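Peptide ABC transporter permease (Staphylococcus hominis, PDB 6EXS) is a membrane transporter of the POT family, within the major facilitator superfamily, that binds a thioalcohol-conjugated dipeptide and probably carries such malodour precursors into the cell. Local coordinates at residues L21-F26 against L193-L198; N131-V136 against I153-V158. One frame throughout, in Å; residues are numbered along the deposited sequence.

Both contacts lie in the N-terminal half of the transporter, their centres about 11 Å apart, and helix 16-44 ties them together. In interaction 1 one side of that helix packs against helix 178-204 beside bound monoolein; another side meets helix 147-174, which in interaction 2 carries the bulky rings toward helix 110-137. The join is close: Phe-22 CE2 lies 3.2 Å from Ile-153 O, and Glu-25 OE1 is 3.4 Å from Val-158 CG2. Val-158 also lines the pocket of the conjugated peptide, so 153-158 reaches from the helix packing to the ligand, whereas 193-198 faces monoolein. A single monoolein, chain L, touches both Phe-22 and Met-156.

Interaction 1: L21-F26 against L193-L198; sequences LFFVEF and LVWYLL. With OLC ((2R)-2,3-dihydroxypropyl (9Z)-octadec-9-enoate), chain I; OLC ((2R)-2,3-dihydroxypropyl (9Z)-octadec-9-enoate), chain L; OLC ((2R)-2,3-dihydroxypropyl (9Z)-octadec-9-enoate), chain J.
Phe-23 and Trp-195 both hold CG anti to the backbone N, Trp-195 at chi1 -157°, and these torsions bring the two rings face to face between the helices. The phenyl ring lies over the five-membered ring of the indole in a face-to-face stack, with centroids 3.8 Å apart and planes tilted by 19°. Phe-23 CD1 sits over Trp-195 CG, while Phe-23 CB adds a CH-pi contact over the same indole face, 4.0 Å from the centroid of the five-membered ring. Large flat side chains suit this place because they bridge two helices with broad apolar surfaces. The far rim of the indole meets the acyl chain of a monoolein (chain I), whose O25 is hydrogen-bonded to Leu-198 O.

Deeper in, Val-24 and Leu-21 meet Tyr-196. Val-24 turns CG2 onto Tyr-196 CB at 3.8 Å, its compact branch suiting the point where the two backbones come nearest, and Leu-21 CD2 reaches the edge of the Tyr-196 ring at CD2, near the ring plane. The Tyr-196 hydroxyl, on a buried residue, is hydrogen-bonded to Arg-88 NE, which meets its polar need. Leu-21 and Val-24 also pack on helix 110-137.

The segment axes approach to 8.7 Å at 157°, an antiparallel packing of transmembrane helices 16-44 and 178-204 within the N-terminal six-helix bundle of the major facilitator fold.

Interaction 2: N131-V136 against I153-V158; sequences NISNIV and IFYMSV. With OLC ((2R)-2,3-dihydroxypropyl (9Z)-octadec-9-enoate), chain L.
Apolar contacts centre on Phe-154, whose ring extends from helix 147-174 toward helix 110-137. Val-136 lays CG2 over one face of this ring as a CH-pi contact, 3.9 Å from the centroid and 21° off the ring normal. Its CG1 is anti to the backbone N (chi1 168°), which leaves CG2 anti to the carbonyl carbon and turned onto the phenyl face. Ile-132 approaches the end of the ring obliquely, CG1 lying 3.9 Å from Phe-154 CZ. Branched aliphatic residues suit these positions, for their methyls fit around a ring that has to span segment axes 11.9 Å apart; Glu-25 of helix 16-44 also touches Phe-154.

Aromatic neighbours on one helix pack as well: Phe-154 CD2 sits over a face of the Tyr-155 ring, offset toward its rim.

Polar groups meet in two places. Tyr-155 is long enough to bring its OH to 2.9 Å from Ser-133 OG, and the short serine leaves room for it. Within 153-158, Ser-157 OG donates a 2.6 Å hydrogen bond to Phe-154 O, nearly in line with the carbonyl, which uses the hydroxyl proton of a buried serine. One residue on, Val-158 touches the conjugated peptide.

The two segments run antiparallel at 151°, joining consecutive transmembrane helices of the N-terminal bundle of the major facilitator fold, beside the peptide-binding pocket of this POT transporter.

Interaction 1: L21-F26 against L193-L198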
loop_
_atom_site.group_PDB
_atom_site.type_symbol
_atom_site.label_atom_id
_atom_site.label_comp_id
_atom_site.label_asym_id
_atom_site.label_seq_id
_atom_site.Cartn_x
_atom_site.Cartn_y
_atom_site.Cartn_z
ATOM N N LEU A 21 -11.531 13.907 8.839
ATOM C CA LEU A 21 -10.476 13.128 8.172
ATOM C C LEU A 21 -10.875 11.688 7.841
ATOM O O LEU A 21 -10.322 11.119 6.884
ATOM C CB LEU A 21 -9.152 13.189 8.934
ATOM C CG LEU A 21 -8.594 14.619 9.085
ATOM C CD1 LEU A 21 -7.331 14.630 9.863
ATOM C CD2 LEU A 21 -8.420 15.329 7.738
ATOM N N PHE A 22 -11.869 11.129 8.566
ATOM C CA PHE A 22 -12.405 9.798 8.290
ATOM C C PHE A 22 -13.158 9.862 6.949
ATOM O O PHE A 22 -12.922 9.010 6.094
ATOM C CB PHE A 22 -13.325 9.308 9.432
ATOM C CG PHE A 22 -13.904 7.919 9.253
ATOM C CD1 PHE A 22 -14.991 7.701 8.408
ATOM C CD2 PHE A 22 -13.404 6.839 9.973
ATOM C CE1 PHE A 22 -15.531 6.423 8.250
ATOM C CE2 PHE A 22 -13.959 5.563 9.826
ATOM C CZ PHE A 22 -15.011 5.364 8.960
ATOM N N PHE A 23 -14.033 10.888 6.760
ATOM C CA PHE A 23 -14.811 11.106 5.527
ATOM C C PHE A 23 -13.879 11.374 4.347
ATOM O O PHE A 23 -14.108 10.839 3.264
ATOM C CB PHE A 23 -15.787 12.280 5.711
ATOM C CG PHE A 23 -16.821 12.506 4.624
ATOM C CD1 PHE A 23 -16.488 13.175 3.450
ATOM C CD2 PHE A 23 -18.144 12.125 4.808
ATOM C CE1 PHE A 23 -17.461 13.450 2.478
ATOM C CE2 PHE A 23 -19.113 12.397 3.837
ATOM C CZ PHE A 23 -18.768 13.059 2.680
ATOM N N VAL A 24 -12.832 12.199 4.555
ATOM C CA VAL A 24 -11.830 12.547 3.537
ATOM C C VAL A 24 -11.039 11.294 3.126
ATOM O O VAL A 24 -10.947 11.003 1.931
ATOM C CB VAL A 24 -10.912 13.707 4.013
ATOM C CG1 VAL A 24 -9.720 13.903 3.081
ATOM C CG2 VAL A 24 -11.694 15.005 4.168
ATOM N N GLU A 25 -10.496 10.540 4.109
ATOM C CA GLU A 25 -9.742 9.305 3.848
ATOM C C GLU A 25 -10.618 8.246 3.178
ATOM O O GLU A 25 -10.175 7.628 2.214
ATOM C CB GLU A 25 -9.090 8.764 5.132
ATOM C CG GLU A 25 -8.187 7.554 4.934
ATOM C CD GLU A 25 -6.828 7.767 4.296
ATOM O OE1 GLU A 25 -6.024 6.809 4.320
ATOM O OE2 GLU A 25 -6.546 8.886 3.809
ATOM N N PHE A 26 -11.861 8.061 3.654
ATOM C CA PHE A 26 -12.780 7.094 3.037
ATOM C C PHE A 26 -12.858 7.252 1.517
ATOM O O PHE A 26 -12.721 6.260 0.809
ATOM C CB PHE A 26 -14.204 7.168 3.643
ATOM C CG PHE A 26 -15.199 6.324 2.878
ATOM C CD1 PHE A 26 -15.305 4.958 3.116
ATOM C CD2 PHE A 26 -15.993 6.885 1.884
ATOM C CE1 PHE A 26 -16.200 4.171 2.384
ATOM C CE2 PHE A 26 -16.886 6.093 1.150
ATOM C CZ PHE A 26 -16.974 4.740 1.399
ATOM N N LEU A 193 -12.444 15.988 -1.073
ATOM C CA LEU A 193 -11.819 17.321 -1.128
ATOM C C LEU A 193 -12.778 18.433 -0.646
ATOM O O LEU A 193 -12.372 19.271 0.161
ATOM C CB LEU A 193 -11.271 17.638 -2.540
ATOM C CG LEU A 193 -10.499 18.962 -2.687
ATOM C CD1 LEU A 193 -9.101 18.866 -2.114
ATOM C CD2 LEU A 193 -10.432 19.420 -4.124
ATOM N N VAL A 194 -14.039 18.417 -1.127
ATOM C CA VAL A 194 -15.085 19.383 -0.766
ATOM C C VAL A 194 -15.301 19.422 0.769
ATOM O O VAL A 194 -15.358 20.507 1.352
ATOM C CB VAL A 194 -16.387 19.102 -1.578
ATOM C CG1 VAL A 194 -17.603 19.800 -0.975
ATOM C CG2 VAL A 194 -16.214 19.503 -3.038
ATOM N N TRP A 195 -15.362 18.235 1.406
ATOM C CA TRP A 195 -15.542 18.035 2.841
ATOM C C TRP A 195 -14.388 18.640 3.661
ATOM O O TRP A 195 -14.654 19.323 4.653
ATOM C CB TRP A 195 -15.698 16.544 3.143
ATOM C CG TRP A 195 -16.419 16.260 4.429
ATOM C CD1 TRP A 195 -15.860 15.901 5.622
ATOM C CD2 TRP A 195 -17.837 16.288 4.641
ATOM N NE1 TRP A 195 -16.846 15.711 6.566
ATOM C CE2 TRP A 195 -18.067 15.955 5.994
ATOM C CE3 TRP A 195 -18.939 16.581 3.821
ATOM C CZ2 TRP A 195 -19.355 15.878 6.537
ATOM C CZ3 TRP A 195 -20.215 16.521 4.367
ATOM C CH2 TRP A 195 -20.413 16.177 5.710
ATOM N N TYR A 196 -13.121 18.418 3.229
ATOM C CA TYR A 196 -11.932 18.994 3.866
ATOM C C TYR A 196 -12.032 20.522 3.781
ATOM O O TYR A 196 -11.950 21.188 4.809
ATOM C CB TYR A 196 -10.625 18.498 3.205
ATOM C CG TYR A 196 -9.369 19.117 3.785
ATOM C CD1 TYR A 196 -8.860 20.316 3.285
ATOM C CD2 TYR A 196 -8.687 18.509 4.836
ATOM C CE1 TYR A 196 -7.725 20.907 3.837
ATOM C CE2 TYR A 196 -7.525 19.070 5.369
ATOM C CZ TYR A 196 -7.055 20.276 4.872
ATOM O OH TYR A 196 -5.929 20.845 5.414
ATOM N N LEU A 197 -12.243 21.072 2.565
ATOM C CA LEU A 197 -12.370 22.521 2.360
ATOM C C LEU A 197 -13.468 23.140 3.248
ATOM O O LEU A 197 -13.249 24.184 3.857
ATOM C CB LEU A 197 -12.606 22.857 0.871
ATOM C CG LEU A 197 -11.450 22.582 -0.109
ATOM C CD1 LEU A 197 -11.903 22.775 -1.525
ATOM C CD2 LEU A 197 -10.254 23.489 0.146
ATOM N N LEU A 198 -14.615 22.469 3.357
ATOM C CA LEU A 198 -15.724 22.953 4.174
ATOM C C LEU A 198 -15.472 22.914 5.686
ATOM O O LEU A 198 -15.866 23.850 6.393
ATOM C CB LEU A 198 -17.010 22.144 3.879
ATOM C CG LEU A 198 -17.785 22.455 2.607
ATOM C CD1 LEU A 198 -18.832 21.372 2.342
ATOM C CD2 LEU A 198 -18.421 23.843 2.665
HETATM C C9 OLC I . -23.355 14.238 2.733
HETATM C C8 OLC I . -23.810 15.430 3.517
HETATM C C24 OLC I . -18.468 26.080 6.344
HETATM C C7 OLC I . -24.194 16.618 2.633
HETATM C C6 OLC I . -24.576 17.882 3.392
HETATM C C5 OLC I . -23.409 18.808 3.721
HETATM C C4 OLC I . -23.834 20.135 4.326
HETATM C C3 OLC I . -22.766 21.215 4.267
HETATM C C2 OLC I . -23.168 22.492 4.996
HETATM C C21 OLC I . -20.645 25.189 5.429
HETATM C C1 OLC I . -22.336 23.683 4.615
HETATM C C22 OLC I . -19.497 24.970 6.391
HETATM O O19 OLC I . -22.394 24.242 3.549
HETATM O O25 OLC I . -17.617 25.977 5.207
HETATM O O23 OLC I . -20.029 24.871 7.716
HETATM O O20 OLC I . -21.523 24.051 5.620
HETATM C C24 OLC L . -16.937 3.841 16.932
HETATM C C5 OLC L . -20.251 4.669 9.302
HETATM C C4 OLC L . -19.578 4.779 10.656
HETATM C C3 OLC L . -18.230 5.475 10.604
HETATM C C2 OLC L . -17.600 5.716 11.974
HETATM C C21 OLC L . -17.337 3.094 14.569
HETATM C C1 OLC L . -17.066 4.479 12.637
HETATM C C22 OLC L . -16.314 3.330 15.653
HETATM O O19 OLC L . -16.320 3.692 12.116
HETATM O O25 OLC L . -15.984 3.877 17.983
HETATM O O23 OLC L . -15.631 2.098 15.905
HETATM O O20 OLC L . -17.528 4.360 13.891
HETATM C C24 OLC J . -7.971 25.812 2.571
HETATM C C6 OLC J . -15.624 24.516 -1.633
HETATM C C5 OLC J . -15.823 25.678 -0.673
HETATM C C4 OLC J . -14.621 25.967 0.211
HETATM C C3 OLC J . -14.846 27.102 1.199
HETATM C C2 OLC J . -13.875 27.097 2.377
HETATM C C21 OLC J . -10.173 27.017 2.333
HETATM C C1 OLC J . -12.483 27.562 2.059
HETATM C C22 OLC J . -9.438 25.846 2.945
HETATM O O19 OLC J . -12.209 28.576 1.472
HETATM O O25 OLC J . -7.253 26.885 3.169
HETATM O O23 OLC J . -9.580 25.878 4.366
HETATM O O20 OLC J . -11.572 26.710 2.543
#

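Interaction 2: N131-V136 against I153-V158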
loop_
_atom_site.group_PDB
_atom_site.type_symbol
_atom_site.label_atom_id
_atom_site.label_comp_id
_atom_site.label_asym_id
_atom_site.label_seq_id
_atom_site.Cartn_x
_atom_site.Cartn_y
_atom_site.Cartn_z
ATOM N N ASN A 131 0.993 12.420 5.572
ATOM C CA ASN A 131 0.639 13.690 6.182
ATOM C C ASN A 131 -0.742 13.729 6.811
ATOM O O ASN A 131 -0.866 14.327 7.886
ATOM C CB ASN A 131 0.874 14.809 5.195
ATOM C CG ASN A 131 2.371 14.947 5.003
ATOM O OD1 ASN A 131 3.157 14.808 5.957
ATOM N ND2 ASN A 131 2.820 15.095 3.776
ATOM N N ILE A 132 -1.740 13.037 6.225
ATOM C CA ILE A 132 -3.090 12.910 6.811
ATOM C C ILE A 132 -2.998 12.116 8.138
ATOM O O ILE A 132 -3.670 12.475 9.110
ATOM C CB ILE A 132 -4.154 12.324 5.811
ATOM C CG1 ILE A 132 -5.583 12.350 6.417
ATOM C CG2 ILE A 132 -3.778 10.935 5.295
ATOM C CD1 ILE A 132 -6.744 12.569 5.440
ATOM N N SER A 133 -2.117 11.078 8.170
ATOM C CA SER A 133 -1.872 10.188 9.305
ATOM C C SER A 133 -1.288 10.968 10.464
ATOM O O SER A 133 -1.702 10.791 11.611
ATOM C CB SER A 133 -0.922 9.066 8.898
ATOM O OG SER A 133 -1.526 7.799 9.080
ATOM N N ASN A 134 -0.333 11.848 10.145
ATOM C CA ASN A 134 0.352 12.727 11.065
ATOM C C ASN A 134 -0.645 13.676 11.750
ATOM O O ASN A 134 -0.616 13.797 12.982
ATOM C CB ASN A 134 1.427 13.493 10.310
ATOM C CG ASN A 134 2.413 14.172 11.203
ATOM O OD1 ASN A 134 2.110 15.178 11.843
ATOM N ND2 ASN A 134 3.613 13.625 11.274
ATOM N N ILE A 135 -1.537 14.327 10.956
ATOM C CA ILE A 135 -2.576 15.254 11.447
ATOM C C ILE A 135 -3.468 14.563 12.481
ATOM O O ILE A 135 -3.670 15.117 13.557
ATOM C CB ILE A 135 -3.377 15.931 10.290
ATOM C CG1 ILE A 135 -2.463 16.880 9.473
ATOM C CG2 ILE A 135 -4.605 16.687 10.821
ATOM C CD1 ILE A 135 -2.948 17.181 8.033
ATOM N N VAL A 136 -3.932 13.332 12.168
ATOM C CA VAL A 136 -4.769 12.468 13.024
ATOM C C VAL A 136 -4.154 12.313 14.434
ATOM O O VAL A 136 -4.831 12.588 15.426
ATOM C CB VAL A 136 -5.056 11.098 12.348
ATOM C CG1 VAL A 136 -5.664 10.105 13.328
ATOM C CG2 VAL A 136 -5.953 11.262 11.125
ATOM N N ILE A 153 -10.076 3.532 14.321
ATOM C CA ILE A 153 -11.235 4.148 13.645
ATOM C C ILE A 153 -10.781 4.730 12.288
ATOM O O ILE A 153 -11.399 4.426 11.276
ATOM C CB ILE A 153 -11.946 5.207 14.544
ATOM C CG1 ILE A 153 -12.578 4.540 15.779
ATOM C CG2 ILE A 153 -12.976 6.054 13.762
ATOM C CD1 ILE A 153 -12.730 5.456 16.972
ATOM N N PHE A 154 -9.694 5.531 12.263
ATOM C CA PHE A 154 -9.199 6.134 11.019
ATOM C C PHE A 154 -8.934 5.102 9.910
ATOM O O PHE A 154 -9.288 5.338 8.754
ATOM C CB PHE A 154 -7.954 7.014 11.271
ATOM C CG PHE A 154 -7.315 7.598 10.030
ATOM C CD1 PHE A 154 -7.896 8.671 9.368
ATOM C CD2 PHE A 154 -6.130 7.079 9.530
ATOM C CE1 PHE A 154 -7.301 9.210 8.227
ATOM C CE2 PHE A 154 -5.540 7.614 8.382
ATOM C CZ PHE A 154 -6.122 8.683 7.749
ATOM N N TYR A 155 -8.334 3.953 10.266
ATOM C CA TYR A 155 -8.014 2.930 9.282
ATOM C C TYR A 155 -9.236 2.099 8.853
ATOM O O TYR A 155 -9.129 1.365 7.866
ATOM C CB TYR A 155 -6.837 2.068 9.742
ATOM C CG TYR A 155 -5.560 2.872 9.843
ATOM C CD1 TYR A 155 -4.972 3.430 8.710
ATOM C CD2 TYR A 155 -4.935 3.070 11.067
ATOM C CE1 TYR A 155 -3.807 4.197 8.803
ATOM C CE2 TYR A 155 -3.775 3.836 11.175
ATOM C CZ TYR A 155 -3.214 4.400 10.041
ATOM O OH TYR A 155 -2.059 5.141 10.156
ATOM N N MET A 156 -10.410 2.284 9.510
ATOM C CA MET A 156 -11.671 1.638 9.119
ATOM C C MET A 156 -12.177 2.284 7.836
ATOM O O MET A 156 -12.776 1.601 7.009
ATOM C CB MET A 156 -12.740 1.769 10.201
ATOM C CG MET A 156 -12.591 0.773 11.321
ATOM S SD MET A 156 -13.865 0.955 12.601
ATOM C CE MET A 156 -15.353 0.421 11.669
ATOM N N SER A 157 -11.925 3.603 7.670
ATOM C CA SER A 157 -12.288 4.370 6.475
ATOM C C SER A 157 -11.542 3.828 5.255
ATOM O O SER A 157 -12.119 3.775 4.168
ATOM C CB SER A 157 -12.009 5.862 6.673
ATOM O OG SER A 157 -10.631 6.204 6.736
ATOM N N VAL A 158 -10.282 3.362 5.467
ATOM C CA VAL A 158 -9.380 2.762 4.473
ATOM C C VAL A 158 -10.005 1.471 3.905
ATOM O O VAL A 158 -10.257 1.394 2.701
ATOM C CB VAL A 158 -7.936 2.541 5.050
ATOM C CG1 VAL A 158 -7.063 1.735 4.087
ATOM C CG2 VAL A 158 -7.257 3.867 5.391
HETATM C C24 OLC L . -16.937 3.841 16.932
HETATM C C5 OLC L . -20.251 4.669 9.302
HETATM C C4 OLC L . -19.578 4.779 10.656
HETATM C C3 OLC L . -18.230 5.475 10.604
HETATM C C2 OLC L . -17.600 5.716 11.974
HETATM C C21 OLC L . -17.337 3.094 14.569
HETATM C C1 OLC L . -17.066 4.479 12.637
HETATM C C22 OLC L . -16.314 3.330 15.653
HETATM O O19 OLC L . -16.320 3.692 12.116
HETATM O O25 OLC L . -15.984 3.877 17.983
HETATM O O23 OLC L . -15.631 2.098 15.905
HETATM O O20 OLC L . -17.528 4.360 13.891
#